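Tryptophanyl-tRNA synthetase (Mycoplasma pneumoniae, PDB 2YY5) probably catalyses the ATP-dependent attachment of tryptophan to tRNA(Trp), as a homodimeric class I aminoacyl-tRNA synthetase. Local coordinates at residues 3-15 against 35-47. The protein carries 1 engineered substitution. Numbering follows the deposited sequence.
Sequences MMKRALTGIQASG and QCQLFVFVADLHS. With WSA (5'-O-[(L-tryptophylamino)sulfonyl]adenosine), chain J.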
# COMPACT_ATOMS: atom_id res chain seq x y z
N MET B 3 -26.09 -15.31 -15.03
CA MET B 3 -26.74 -13.97 -14.79
C MET B 3 -25.83 -12.75 -15.03
O MET B 3 -24.64 -12.85 -15.33
CB MET B 3 -27.27 -13.89 -13.35
CG MET B 3 -28.78 -13.70 -13.17
SD MET B 3 -29.72 -15.20 -13.39
CE MET B 3 -30.19 -15.55 -11.68
N MET B 4 -26.45 -11.59 -14.79
CA MET B 4 -25.99 -10.20 -14.87
C MET B 4 -24.55 -9.64 -14.95
O MET B 4 -23.68 -9.93 -14.11
CB MET B 4 -26.76 -9.45 -13.79
CG MET B 4 -26.54 -7.99 -13.69
SD MET B 4 -27.74 -7.41 -12.45
CE MET B 4 -29.12 -7.07 -13.37
N LYS B 5 -24.32 -8.76 -15.93
CA LYS B 5 -23.01 -8.12 -16.17
C LYS B 5 -22.75 -7.06 -15.10
O LYS B 5 -23.66 -6.36 -14.68
CB LYS B 5 -22.98 -7.46 -17.55
CG LYS B 5 -24.24 -6.69 -17.94
CD LYS B 5 -23.96 -5.45 -18.81
CE LYS B 5 -23.27 -5.75 -20.16
NZ LYS B 5 -23.01 -4.49 -20.94
N ARG B 6 -21.50 -6.97 -14.66
CA ARG B 6 -21.08 -6.08 -13.57
C ARG B 6 -20.33 -4.78 -13.89
O ARG B 6 -19.45 -4.77 -14.75
CB ARG B 6 -20.24 -6.93 -12.62
CG ARG B 6 -19.72 -6.25 -11.38
CD ARG B 6 -18.89 -7.23 -10.51
NE ARG B 6 -19.67 -8.39 -10.08
CZ ARG B 6 -19.17 -9.60 -9.84
NH1 ARG B 6 -19.97 -10.58 -9.46
NH2 ARG B 6 -17.86 -9.82 -9.99
N ALA B 7 -20.62 -3.72 -13.11
CA ALA B 7 -19.98 -2.39 -13.25
C ALA B 7 -19.37 -1.86 -11.94
O ALA B 7 -19.99 -1.91 -10.88
CB ALA B 7 -21.01 -1.38 -13.75
N LEU B 8 -18.15 -1.34 -12.02
CA LEU B 8 -17.47 -0.79 -10.85
C LEU B 8 -16.88 0.58 -11.16
O LEU B 8 -16.31 0.79 -12.24
CB LEU B 8 -16.33 -1.70 -10.39
CG LEU B 8 -15.56 -1.02 -9.24
CD1 LEU B 8 -16.07 -1.55 -7.91
CD2 LEU B 8 -14.08 -1.26 -9.38
N THR B 9 -17.00 1.50 -10.22
CA THR B 9 -16.45 2.84 -10.39
C THR B 9 -16.27 3.49 -9.03
O THR B 9 -17.01 3.21 -8.08
CB THR B 9 -17.33 3.75 -11.29
OG1 THR B 9 -16.57 4.91 -11.66
CG2 THR B 9 -18.60 4.21 -10.58
N GLY B 10 -15.27 4.36 -8.94
CA GLY B 10 -15.00 5.05 -7.70
C GLY B 10 -14.96 6.55 -7.90
O GLY B 10 -14.52 7.04 -8.94
N ILE B 11 -15.44 7.28 -6.90
CA ILE B 11 -15.46 8.73 -6.97
C ILE B 11 -14.80 9.30 -5.72
O ILE B 11 -15.13 8.90 -4.60
CB ILE B 11 -16.89 9.29 -7.06
CG1 ILE B 11 -17.59 8.75 -8.31
CG2 ILE B 11 -16.85 10.82 -7.10
CD1 ILE B 11 -19.09 8.98 -8.32
N GLN B 12 -13.86 10.22 -5.92
CA GLN B 12 -13.17 10.86 -4.81
C GLN B 12 -14.09 11.96 -4.28
O GLN B 12 -14.74 12.67 -5.06
CB GLN B 12 -11.85 11.47 -5.30
CG GLN B 12 -10.60 10.74 -4.84
CD GLN B 12 -9.32 11.34 -5.40
OE1 GLN B 12 -9.04 11.24 -6.60
NE2 GLN B 12 -8.54 11.99 -4.53
N ALA B 13 -14.16 12.10 -2.96
CA ALA B 13 -15.00 13.13 -2.37
C ALA B 13 -14.23 14.45 -2.34
O ALA B 13 -13.00 14.46 -2.28
CB ALA B 13 -15.42 12.73 -0.95
N SER B 14 -14.97 15.55 -2.39
CA SER B 14 -14.38 16.88 -2.40
C SER B 14 -15.45 17.96 -2.49
O SER B 14 -16.41 17.83 -3.26
CB SER B 14 -13.43 17.01 -3.59
OG SER B 14 -13.05 18.36 -3.78
N GLY B 15 -15.28 19.02 -1.71
CA GLY B 15 -16.23 20.11 -1.74
C GLY B 15 -16.18 20.74 -3.12
O GLY B 15 -16.93 21.66 -3.42
N GLN B 35 -29.30 -1.72 -15.47
CA GLN B 35 -28.77 -2.68 -16.43
C GLN B 35 -27.68 -3.60 -15.88
O GLN B 35 -27.54 -4.74 -16.34
CB GLN B 35 -28.22 -1.93 -17.65
CG GLN B 35 -29.27 -1.34 -18.57
CD GLN B 35 -30.07 -2.41 -19.30
OE1 GLN B 35 -30.85 -3.15 -18.70
NE2 GLN B 35 -29.87 -2.50 -20.62
N CYS B 36 -26.92 -3.12 -14.91
CA CYS B 36 -25.85 -3.94 -14.37
C CYS B 36 -25.90 -4.10 -12.87
O CYS B 36 -26.71 -3.48 -12.18
CB CYS B 36 -24.49 -3.31 -14.71
SG CYS B 36 -24.29 -2.66 -16.37
N GLN B 37 -25.03 -4.98 -12.38
CA GLN B 37 -24.86 -5.21 -10.95
C GLN B 37 -23.83 -4.11 -10.73
O GLN B 37 -22.67 -4.25 -11.11
CB GLN B 37 -24.24 -6.58 -10.70
CG GLN B 37 -23.76 -6.79 -9.27
CD GLN B 37 -23.15 -8.16 -9.06
OE1 GLN B 37 -22.71 -8.49 -7.96
NE2 GLN B 37 -23.11 -8.97 -10.11
N LEU B 38 -24.27 -3.00 -10.15
CA LEU B 38 -23.41 -1.84 -9.97
C LEU B 38 -22.74 -1.68 -8.62
O LEU B 38 -23.36 -1.84 -7.57
CB LEU B 38 -24.20 -0.57 -10.31
CG LEU B 38 -23.55 0.80 -10.07
CD1 LEU B 38 -22.30 0.94 -10.93
CD2 LEU B 38 -24.56 1.91 -10.40
N PHE B 39 -21.45 -1.36 -8.67
CA PHE B 39 -20.64 -1.13 -7.50
C PHE B 39 -20.10 0.27 -7.61
O PHE B 39 -19.53 0.64 -8.64
CB PHE B 39 -19.47 -2.12 -7.45
CG PHE B 39 -19.85 -3.47 -6.94
CD1 PHE B 39 -19.99 -3.70 -5.58
CD2 PHE B 39 -20.09 -4.52 -7.83
CE1 PHE B 39 -20.35 -4.95 -5.10
CE2 PHE B 39 -20.46 -5.77 -7.36
CZ PHE B 39 -20.59 -5.99 -6.00
N VAL B 40 -20.29 1.06 -6.56
CA VAL B 40 -19.81 2.43 -6.51
C VAL B 40 -19.24 2.72 -5.12
O VAL B 40 -19.83 2.34 -4.11
CB VAL B 40 -20.96 3.41 -6.79
CG1 VAL B 40 -20.43 4.84 -6.84
CG2 VAL B 40 -21.62 3.03 -8.09
N PHE B 41 -18.10 3.40 -5.07
CA PHE B 41 -17.51 3.71 -3.78
C PHE B 41 -16.87 5.09 -3.70
O PHE B 41 -16.50 5.69 -4.71
CB PHE B 41 -16.47 2.64 -3.39
CG PHE B 41 -15.27 2.59 -4.30
CD1 PHE B 41 -15.30 1.85 -5.48
CD2 PHE B 41 -14.11 3.30 -3.99
CE1 PHE B 41 -14.20 1.81 -6.34
CE2 PHE B 41 -13.00 3.27 -4.84
CZ PHE B 41 -13.05 2.53 -6.02
N VAL B 42 -16.77 5.58 -2.47
CA VAL B 42 -16.16 6.87 -2.18
C VAL B 42 -14.69 6.52 -2.01
O VAL B 42 -14.31 5.89 -1.03
CB VAL B 42 -16.74 7.45 -0.88
CG1 VAL B 42 -16.01 8.75 -0.50
CG2 VAL B 42 -18.23 7.68 -1.04
N ALA B 43 -13.87 6.91 -2.97
CA ALA B 43 -12.45 6.59 -2.94
C ALA B 43 -11.60 7.46 -1.99
O ALA B 43 -10.70 8.18 -2.44
CB ALA B 43 -11.91 6.64 -4.36
N ASP B 44 -11.86 7.37 -0.69
CA ASP B 44 -11.14 8.16 0.30
C ASP B 44 -9.68 7.75 0.53
O ASP B 44 -8.95 8.44 1.24
CB ASP B 44 -11.88 8.15 1.64
CG ASP B 44 -12.11 6.74 2.17
OD1 ASP B 44 -12.34 6.62 3.39
OD2 ASP B 44 -12.08 5.76 1.39
N LEU B 45 -9.26 6.64 -0.06
CA LEU B 45 -7.87 6.19 0.07
C LEU B 45 -7.05 6.93 -0.99
O LEU B 45 -5.82 7.02 -0.89
CB LEU B 45 -7.77 4.67 -0.11
CG LEU B 45 -8.45 3.85 1.00
CD1 LEU B 45 -8.30 2.38 0.69
CD2 LEU B 45 -7.83 4.17 2.35
N HIS B 46 -7.73 7.46 -2.00
CA HIS B 46 -7.11 8.21 -3.08
C HIS B 46 -7.01 9.67 -2.68
O HIS B 46 -6.12 10.39 -3.14
CB HIS B 46 -7.92 8.06 -4.37
CG HIS B 46 -7.75 6.74 -5.04
ND1 HIS B 46 -6.67 6.45 -5.84
CD2 HIS B 46 -8.47 5.60 -4.95
CE1 HIS B 46 -6.73 5.19 -6.23
NE2 HIS B 46 -7.81 4.65 -5.70
N SER B 47 -7.91 10.10 -1.81
CA SER B 47 -7.94 11.48 -1.34
C SER B 47 -6.78 11.82 -0.42
O SER B 47 -6.21 12.91 -0.50
CB SER B 47 -9.26 11.75 -0.63
OG SER B 47 -10.34 11.58 -1.51
CD2 WSA J . -11.68 5.11 -9.51
CE3 WSA J . -12.61 5.26 -10.53
CZ3 WSA J . -13.07 4.13 -11.21
CH2 WSA J . -12.60 2.87 -10.86
CZ2 WSA J . -11.67 2.73 -9.84
CE2 WSA J . -11.21 3.85 -9.16
N11 WSA J . -10.36 4.01 -8.15
CD1 WSA J . -10.27 5.30 -7.84
CG WSA J . -11.06 6.01 -8.65
CB WSA J . -11.26 7.52 -8.61
CA WSA J . -10.81 8.18 -9.91
NH3 WSA J . -9.40 7.88 -10.18
C WSA J . -11.00 9.70 -9.79
O WSA J . -10.20 10.37 -9.14
NS WSA J . -12.06 10.23 -10.39
S WSA J . -12.41 11.68 -9.73
O1S WSA J . -12.72 11.53 -8.28
O2S WSA J . -11.24 12.61 -9.88
O5' WSA J . -13.55 12.17 -10.45
C5' WSA J . -14.71 11.33 -10.54
C4' WSA J . -15.14 11.02 -11.97
O4' WSA J . -15.38 12.24 -12.69
C3' WSA J . -14.11 10.23 -12.78
O3' WSA J . -14.77 9.27 -13.61
C2' WSA J . -13.49 11.33 -13.65
O2' WSA J . -12.97 10.75 -14.85
C1' WSA J . -14.77 12.10 -13.98
N9 WSA J . -14.43 13.44 -14.52
C8 WSA J . -13.61 14.31 -13.92
N7 WSA J . -13.57 15.44 -14.63
C5 WSA J . -14.36 15.28 -15.69
C4 WSA J . -14.90 14.00 -15.62
N3 WSA J . -15.74 13.59 -16.58
C2 WSA J . -16.06 14.39 -17.59
N1 WSA J . -15.56 15.61 -17.68
C6 WSA J . -14.71 16.09 -16.76
N6 WSA J . -14.23 17.33 -16.85
O HOH W 1 -13.09 10.60 -0.96
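Strands 6-11 and 37-42 run as parallel neighbours, Arg-6 opposite Gln-37 through Ile-11 opposite Val-42, their segment axes nearly parallel and 4.7 Å apart. Seven backbone hydrogen bonds join them in the alternating parallel pattern, from Gln-37 N to Lys-5 O through to Ala-43 N to Ile-11 O; the one from Ala-7 N to Gln-37 O is nearly straight (174°). Strand 78-82 pairs with the far edge of 37-42, continuing the parallel sheet of the Rossmann-type catalytic domain.

On one face, Leu-8, Phe-39 and Phe-41 make the apolar contacts. Phe-41 CG stands between its backbone N and carbonyl carbon (chi1 65°), which lays the ring over Gly-10 CA in a CH-pi contact, 3.7 Å from CA to ring centroid. Leu-8 CD1 meets Phe-39 CB and reaches the edge of the Phe-41 ring. The polar pair Arg-6 and Gln-37 lie alongside each other on this face, guanidinium and amide planes almost perpendicular, and Arg-6 NH2 bonds to Tyr-146 O. On the other face, Ala-7 CB packs against Leu-38 CD1 at 3.9 Å.

Past the strand ends, Gln-12 CD lies 3.7 Å from His-46 CB. A water accepts from Ala-13 N and bonds to Ser-47 OG, tying the start of the predicted HIGH region to 35-47.

The tryptophanyl-sulfamoyl adenosine sits at this end. Gln-12 N donates to its O1S at 2.9 Å, Phe-41 presents a ring edge to the indole nitrogen N11, and one face of the His-46 ring lies against CD1; His-46 NE2 is hydrogen-bonded to Asp-142 OD2, which also bonds to the ligand. Residues at and just after the C-terminal ends of the strands thus bring the intermediate analogue one backbone hydrogen bond to its sulfamoyl group, next to an indole met by the edge of Phe-41 and the face of His-46.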